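Long-range contact in dicer Related Helicase (Caenorhabditis elegans, PDB 6M6S), which probably hydrolyses ATP as a Dicer-related RNA helicase of the RLR subfamily, and whose C-terminal domain, the part in this chain, binds 5'-triphosphorylated double-stranded RNA: residues B[40-52]-B[141-153]. Sequence-based numbering, arbitrary orientation.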
loop_
_atom_site.group_PDB
_atom_site.type_symbol
_atom_site.label_atom_id
_atom_site.label_comp_id
_atom_site.label_asym_id
_atom_site.label_seq_id
_atom_site.Cartn_x
_atom_site.Cartn_y
_atom_site.Cartn_z
ATOM N N SER B 40 -21.376 -16.070 1.227
ATOM C CA SER B 40 -20.424 -17.200 1.110
ATOM C C SER B 40 -19.094 -16.973 1.747
ATOM O O SER B 40 -18.329 -17.927 1.890
ATOM C CB SER B 40 -20.155 -17.516 -0.377
ATOM O OG SER B 40 -21.369 -17.869 -0.980
ATOM N N VAL B 41 -18.765 -15.719 2.072
ATOM C CA VAL B 41 -17.405 -15.395 2.484
ATOM C C VAL B 41 -17.042 -16.130 3.781
ATOM O O VAL B 41 -15.874 -16.424 4.026
ATOM C CB VAL B 41 -17.216 -13.879 2.638
ATOM C CG1 VAL B 41 -17.867 -13.394 3.886
ATOM C CG2 VAL B 41 -15.715 -13.549 2.649
ATOM N N TRP B 42 -18.063 -16.493 4.596
ATOM C CA TRP B 42 -17.713 -17.029 5.888
ATOM C C TRP B 42 -17.013 -18.408 5.768
ATOM O O TRP B 42 -16.255 -18.810 6.695
ATOM C CB TRP B 42 -18.974 -17.170 6.750
ATOM C CG TRP B 42 -19.630 -15.853 7.198
ATOM C CD1 TRP B 42 -20.847 -15.368 6.812
ATOM C CD2 TRP B 42 -19.120 -14.929 8.177
ATOM N NE1 TRP B 42 -21.139 -14.213 7.469
ATOM C CE2 TRP B 42 -20.119 -13.921 8.332
ATOM C CE3 TRP B 42 -17.932 -14.868 8.945
ATOM C CZ2 TRP B 42 -19.956 -12.841 9.187
ATOM C CZ3 TRP B 42 -17.759 -13.811 9.820
ATOM C CH2 TRP B 42 -18.808 -12.829 9.959
ATOM N N ARG B 43 -17.226 -19.137 4.656
ATOM C CA ARG B 43 -16.566 -20.426 4.417
ATOM C C ARG B 43 -15.052 -20.281 4.424
ATOM O O ARG B 43 -14.325 -21.231 4.769
ATOM C CB ARG B 43 -16.994 -20.985 3.051
ATOM C CG ARG B 43 -18.519 -21.043 2.887
ATOM C CD ARG B 43 -18.886 -20.917 1.420
ATOM N NE ARG B 43 -18.256 -21.953 0.609
ATOM C CZ ARG B 43 -18.055 -21.844 -0.704
ATOM N NH1 ARG B 43 -18.423 -20.738 -1.346
ATOM N NH2 ARG B 43 -17.474 -22.835 -1.371
ATOM N N PHE B 44 -14.608 -19.072 4.105
ATOM C CA PHE B 44 -13.166 -18.795 3.902
ATOM C C PHE B 44 -12.517 -18.075 5.071
ATOM O O PHE B 44 -11.356 -17.600 4.996
ATOM C CB PHE B 44 -12.966 -18.031 2.591
ATOM C CG PHE B 44 -13.614 -18.720 1.436
ATOM C CD1 PHE B 44 -13.313 -20.045 1.169
ATOM C CD2 PHE B 44 -14.620 -18.082 0.709
ATOM C CE1 PHE B 44 -13.945 -20.713 0.128
ATOM C CE2 PHE B 44 -15.271 -18.743 -0.333
ATOM C CZ PHE B 44 -14.935 -20.074 -0.615
ATOM N N LEU B 45 -13.241 -17.985 6.183
ATOM C CA LEU B 45 -12.738 -17.281 7.357
ATOM C C LEU B 45 -12.870 -18.134 8.612
ATOM O O LEU B 45 -13.929 -18.750 8.863
ATOM C CB LEU B 45 -13.499 -15.992 7.601
ATOM C CG LEU B 45 -13.482 -15.006 6.429
ATOM C CD1 LEU B 45 -14.430 -13.902 6.702
ATOM C CD2 LEU B 45 -12.021 -14.427 6.266
ATOM N N HIS B 46 -11.837 -18.139 9.452
ATOM C CA HIS B 46 -12.023 -18.616 10.822
ATOM C C HIS B 46 -12.345 -17.416 11.729
ATOM O O HIS B 46 -11.784 -16.302 11.566
ATOM C CB HIS B 46 -10.754 -19.299 11.422
ATOM C CG HIS B 46 -10.309 -20.546 10.701
ATOM N ND1 HIS B 46 -10.898 -21.780 10.905
ATOM C CD2 HIS B 46 -9.298 -20.753 9.814
ATOM C CE1 HIS B 46 -10.298 -22.685 10.146
ATOM N NE2 HIS B 46 -9.315 -22.092 9.480
ATOM N N VAL B 47 -13.205 -17.654 12.718
ATOM C CA VAL B 47 -13.650 -16.604 13.606
ATOM C C VAL B 47 -13.106 -16.936 14.973
ATOM O O VAL B 47 -13.401 -18.020 15.512
ATOM C CB VAL B 47 -15.216 -16.534 13.594
ATOM C CG1 VAL B 47 -15.727 -15.588 14.667
ATOM C CG2 VAL B 47 -15.760 -16.200 12.192
ATOM N N GLU B 48 -12.291 -16.034 15.545
ATOM C CA GLU B 48 -11.565 -16.314 16.778
ATOM C C GLU B 48 -11.881 -15.218 17.829
ATOM O O GLU B 48 -11.682 -14.037 17.544
ATOM C CB GLU B 48 -10.066 -16.404 16.516
ATOM C CG GLU B 48 -9.283 -16.816 17.748
ATOM C CD GLU B 48 -9.256 -18.363 18.000
ATOM O OE1 GLU B 48 -9.800 -19.170 17.194
ATOM O OE2 GLU B 48 -8.655 -18.765 19.015
ATOM N N SER B 49 -12.373 -15.585 19.021
ATOM C CA SER B 49 -12.702 -14.564 20.009
ATOM C C SER B 49 -11.473 -13.729 20.406
ATOM O O SER B 49 -10.375 -14.254 20.484
ATOM C CB SER B 49 -13.279 -15.234 21.262
ATOM O OG SER B 49 -13.409 -14.280 22.311
ATOM N N LYS B 50 -11.642 -12.432 20.668
ATOM C CA LYS B 50 -10.483 -11.621 21.115
ATOM C C LYS B 50 -10.209 -11.631 22.623
ATOM O O LYS B 50 -9.092 -11.295 23.082
ATOM C CB LYS B 50 -10.610 -10.160 20.643
ATOM C CG LYS B 50 -10.209 -9.955 19.211
ATOM C CD LYS B 50 -10.120 -8.479 18.850
ATOM C CE LYS B 50 -8.955 -7.792 19.553
ATOM N NZ LYS B 50 -8.868 -6.364 19.147
ATOM N N ARG B 51 -11.231 -12.010 23.380
ATOM C CA ARG B 51 -11.187 -11.981 24.851
ATOM C C ARG B 51 -10.845 -10.589 25.400
ATOM O O ARG B 51 -10.194 -10.466 26.441
ATOM C CB ARG B 51 -10.208 -13.027 25.423
ATOM C CG ARG B 51 -10.650 -14.487 25.262
ATOM C CD ARG B 51 -10.122 -15.065 23.956
ATOM N NE ARG B 51 -9.959 -16.525 24.000
ATOM C CZ ARG B 51 -9.627 -17.279 22.943
ATOM N NH1 ARG B 51 -9.434 -16.726 21.728
ATOM N NH2 ARG B 51 -9.498 -18.596 23.096
ATOM N N LYS B 52 -11.278 -9.550 24.694
ATOM C CA LYS B 52 -11.039 -8.186 25.131
ATOM C C LYS B 52 -12.019 -7.296 24.371
ATOM O O LYS B 52 -12.006 -7.273 23.153
ATOM C CB LYS B 52 -9.606 -7.785 24.838
ATOM C CG LYS B 52 -9.237 -6.428 25.393
ATOM C CD LYS B 52 -8.926 -6.513 26.878
ATOM C CE LYS B 52 -7.636 -7.289 27.122
ATOM N NZ LYS B 52 -7.272 -7.349 28.561
ATOM N N GLU B 141 -20.624 -25.956 10.805
ATOM C CA GLU B 141 -19.435 -25.098 10.874
ATOM C C GLU B 141 -19.770 -23.634 10.986
ATOM O O GLU B 141 -19.063 -22.901 11.729
ATOM C CB GLU B 141 -18.469 -25.387 9.736
ATOM C CG GLU B 141 -18.994 -25.194 8.366
ATOM C CD GLU B 141 -19.675 -26.432 7.834
ATOM O OE1 GLU B 141 -20.197 -27.244 8.641
ATOM O OE2 GLU B 141 -19.710 -26.582 6.589
ATOM N N ASN B 142 -20.832 -23.203 10.315
ATOM C CA ASN B 142 -21.180 -21.793 10.405
ATOM C C ASN B 142 -21.785 -21.458 11.776
ATOM O O ASN B 142 -21.550 -20.348 12.307
ATOM C CB ASN B 142 -22.121 -21.382 9.276
ATOM C CG ASN B 142 -21.367 -21.032 7.998
ATOM O OD1 ASN B 142 -20.157 -20.915 7.996
ATOM N ND2 ASN B 142 -22.105 -20.856 6.914
ATOM N N ILE B 143 -22.563 -22.382 12.352
ATOM C CA ILE B 143 -23.140 -22.172 13.685
ATOM C C ILE B 143 -22.048 -21.973 14.730
ATOM O O ILE B 143 -22.178 -21.122 15.644
ATOM C CB ILE B 143 -24.127 -23.305 14.104
ATOM C CG1 ILE B 143 -25.384 -23.110 13.314
ATOM C CG2 ILE B 143 -24.485 -23.167 15.539
ATOM C CD1 ILE B 143 -26.069 -21.890 13.750
ATOM N N GLU B 144 -20.948 -22.704 14.571
ATOM C CA GLU B 144 -19.859 -22.578 15.515
ATOM C C GLU B 144 -19.266 -21.167 15.427
ATOM O O GLU B 144 -18.920 -20.621 16.479
ATOM C CB GLU B 144 -18.770 -23.570 15.236
ATOM C CG GLU B 144 -19.248 -25.004 15.457
ATOM C CD GLU B 144 -18.095 -25.966 15.459
ATOM O OE1 GLU B 144 -17.214 -25.847 14.568
ATOM O OE2 GLU B 144 -18.069 -26.837 16.357
ATOM N N LYS B 145 -19.196 -20.590 14.226
ATOM C CA LYS B 145 -18.742 -19.192 14.101
ATOM C C LYS B 145 -19.754 -18.240 14.746
ATOM O O LYS B 145 -19.403 -17.241 15.403
ATOM C CB LYS B 145 -18.597 -18.835 12.614
ATOM C CG LYS B 145 -17.560 -19.635 11.855
ATOM C CD LYS B 145 -17.766 -19.336 10.347
ATOM C CE LYS B 145 -17.191 -20.429 9.463
ATOM N NZ LYS B 145 -15.738 -20.394 9.381
ATOM N N LYS B 146 -21.031 -18.489 14.510
ATOM C CA LYS B 146 -22.072 -17.611 15.062
ATOM C C LYS B 146 -22.002 -17.608 16.592
ATOM O O LYS B 146 -22.255 -16.569 17.214
ATOM C CB LYS B 146 -23.465 -18.055 14.621
ATOM C CG LYS B 146 -24.581 -16.991 14.834
ATOM C CD LYS B 146 -25.986 -17.596 14.535
ATOM C CE LYS B 146 -27.098 -16.991 15.390
ATOM N NZ LYS B 146 -27.220 -17.557 16.815
ATOM N N ILE B 147 -21.717 -18.772 17.201
ATOM C CA ILE B 147 -21.627 -18.880 18.649
ATOM C C ILE B 147 -20.508 -18.011 19.221
ATOM O O ILE B 147 -20.745 -17.357 20.235
ATOM C CB ILE B 147 -21.497 -20.324 19.074
ATOM C CG1 ILE B 147 -22.856 -20.977 18.848
ATOM C CG2 ILE B 147 -21.126 -20.449 20.573
ATOM C CD1 ILE B 147 -22.819 -22.517 18.921
ATOM N N VAL B 148 -19.356 -17.973 18.529
ATOM C CA VAL B 148 -18.222 -17.164 18.909
ATOM C C VAL B 148 -18.637 -15.709 18.831
ATOM O O VAL B 148 -18.382 -14.942 19.783
ATOM C CB VAL B 148 -16.957 -17.457 18.066
ATOM C CG1 VAL B 148 -15.836 -16.429 18.338
ATOM C CG2 VAL B 148 -16.384 -18.828 18.363
ATOM N N LEU B 149 -19.262 -15.327 17.728
ATOM C CA LEU B 149 -19.729 -13.933 17.581
ATOM C C LEU B 149 -20.767 -13.543 18.637
ATOM O O LEU B 149 -20.690 -12.442 19.216
ATOM C CB LEU B 149 -20.298 -13.707 16.187
ATOM C CG LEU B 149 -19.148 -13.768 15.206
ATOM C CD1 LEU B 149 -19.648 -14.056 13.792
ATOM C CD2 LEU B 149 -18.397 -12.402 15.216
ATOM N N ASP B 150 -21.738 -14.421 18.909
ATOM C CA ASP B 150 -22.760 -14.081 19.856
ATOM C C ASP B 150 -22.169 -13.884 21.263
ATOM O O ASP B 150 -22.624 -12.995 22.006
ATOM C CB ASP B 150 -23.762 -15.231 19.964
ATOM C CG ASP B 150 -24.720 -15.315 18.788
ATOM O OD1 ASP B 150 -24.922 -14.360 18.013
ATOM O OD2 ASP B 150 -25.367 -16.372 18.680
ATOM N N LEU B 151 -21.188 -14.699 21.642
ATOM C CA LEU B 151 -20.568 -14.581 22.959
ATOM C C LEU B 151 -19.796 -13.265 23.049
ATOM O O LEU B 151 -19.819 -12.599 24.107
ATOM C CB LEU B 151 -19.535 -15.660 23.168
ATOM C CG LEU B 151 -20.097 -16.972 23.632
ATOM C CD1 LEU B 151 -19.074 -18.060 23.410
ATOM C CD2 LEU B 151 -20.352 -16.776 25.117
ATOM N N ASP B 152 -19.079 -12.928 21.989
ATOM C CA ASP B 152 -18.334 -11.679 22.017
ATOM C C ASP B 152 -19.330 -10.503 22.036
ATOM O O ASP B 152 -19.060 -9.490 22.713
ATOM C CB ASP B 152 -17.360 -11.527 20.834
ATOM C CG ASP B 152 -16.079 -12.343 21.002
ATOM O OD1 ASP B 152 -15.854 -12.867 22.103
ATOM O OD2 ASP B 152 -15.284 -12.440 20.026
ATOM N N SER B 153 -20.460 -10.629 21.316
ATOM C CA SER B 153 -21.496 -9.589 21.314
ATOM C C SER B 153 -22.114 -9.415 22.698
ATOM O O SER B 153 -22.416 -8.293 23.134
ATOM C CB SER B 153 -22.616 -9.909 20.328
ATOM O OG SER B 153 -23.546 -8.829 20.290
HETATM O O HOH W 1 -15.708 -22.919 7.306
#
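Asn142 meets Trp42 at the start of the contact, Asn142 OD1 lying 4.1 Å from Trp42 CB while its ND2 is hydrogen-bonded to Asp138. One turn on, Lys145 lays its methylene chain against Val47, with Lys145 CG 3.9 Å from Val47 CG2, then bends at its last torsion (chi4 -75°), which brings NZ to two backbone carbonyls where the 3-10 turn 41-43 passes into strand 45-48. Lys145 NZ donates to Trp42 O at 3.2 Å and to Leu45 O at 2.5 Å, the latter a length too short to be taken at face value; Trp42 O also accepts from Leu45 N, on the other face of its carbonyl plane. A methionine in place of Lys145 would probably keep much of the contact with Val47 but leave both carbonyls without this donor. Val148 CG1 packs 3.8 Å from Val47 CG1, Leu149 CG meets the same methyl, and Leu149 CD1 lies 4.1 Å from Trp42 CH2. Asp152 closes the series: Ser49 OG donates to the syn lone pair of Asp152 OD1 at 2.8 Å, while OD2 is held by Ser65. The 141-153 segment of helix 140-167 thus runs at 35° to strand 45-48, an outer strand of a four-stranded antiparallel sheet in the RIG-I-like C-terminal domain.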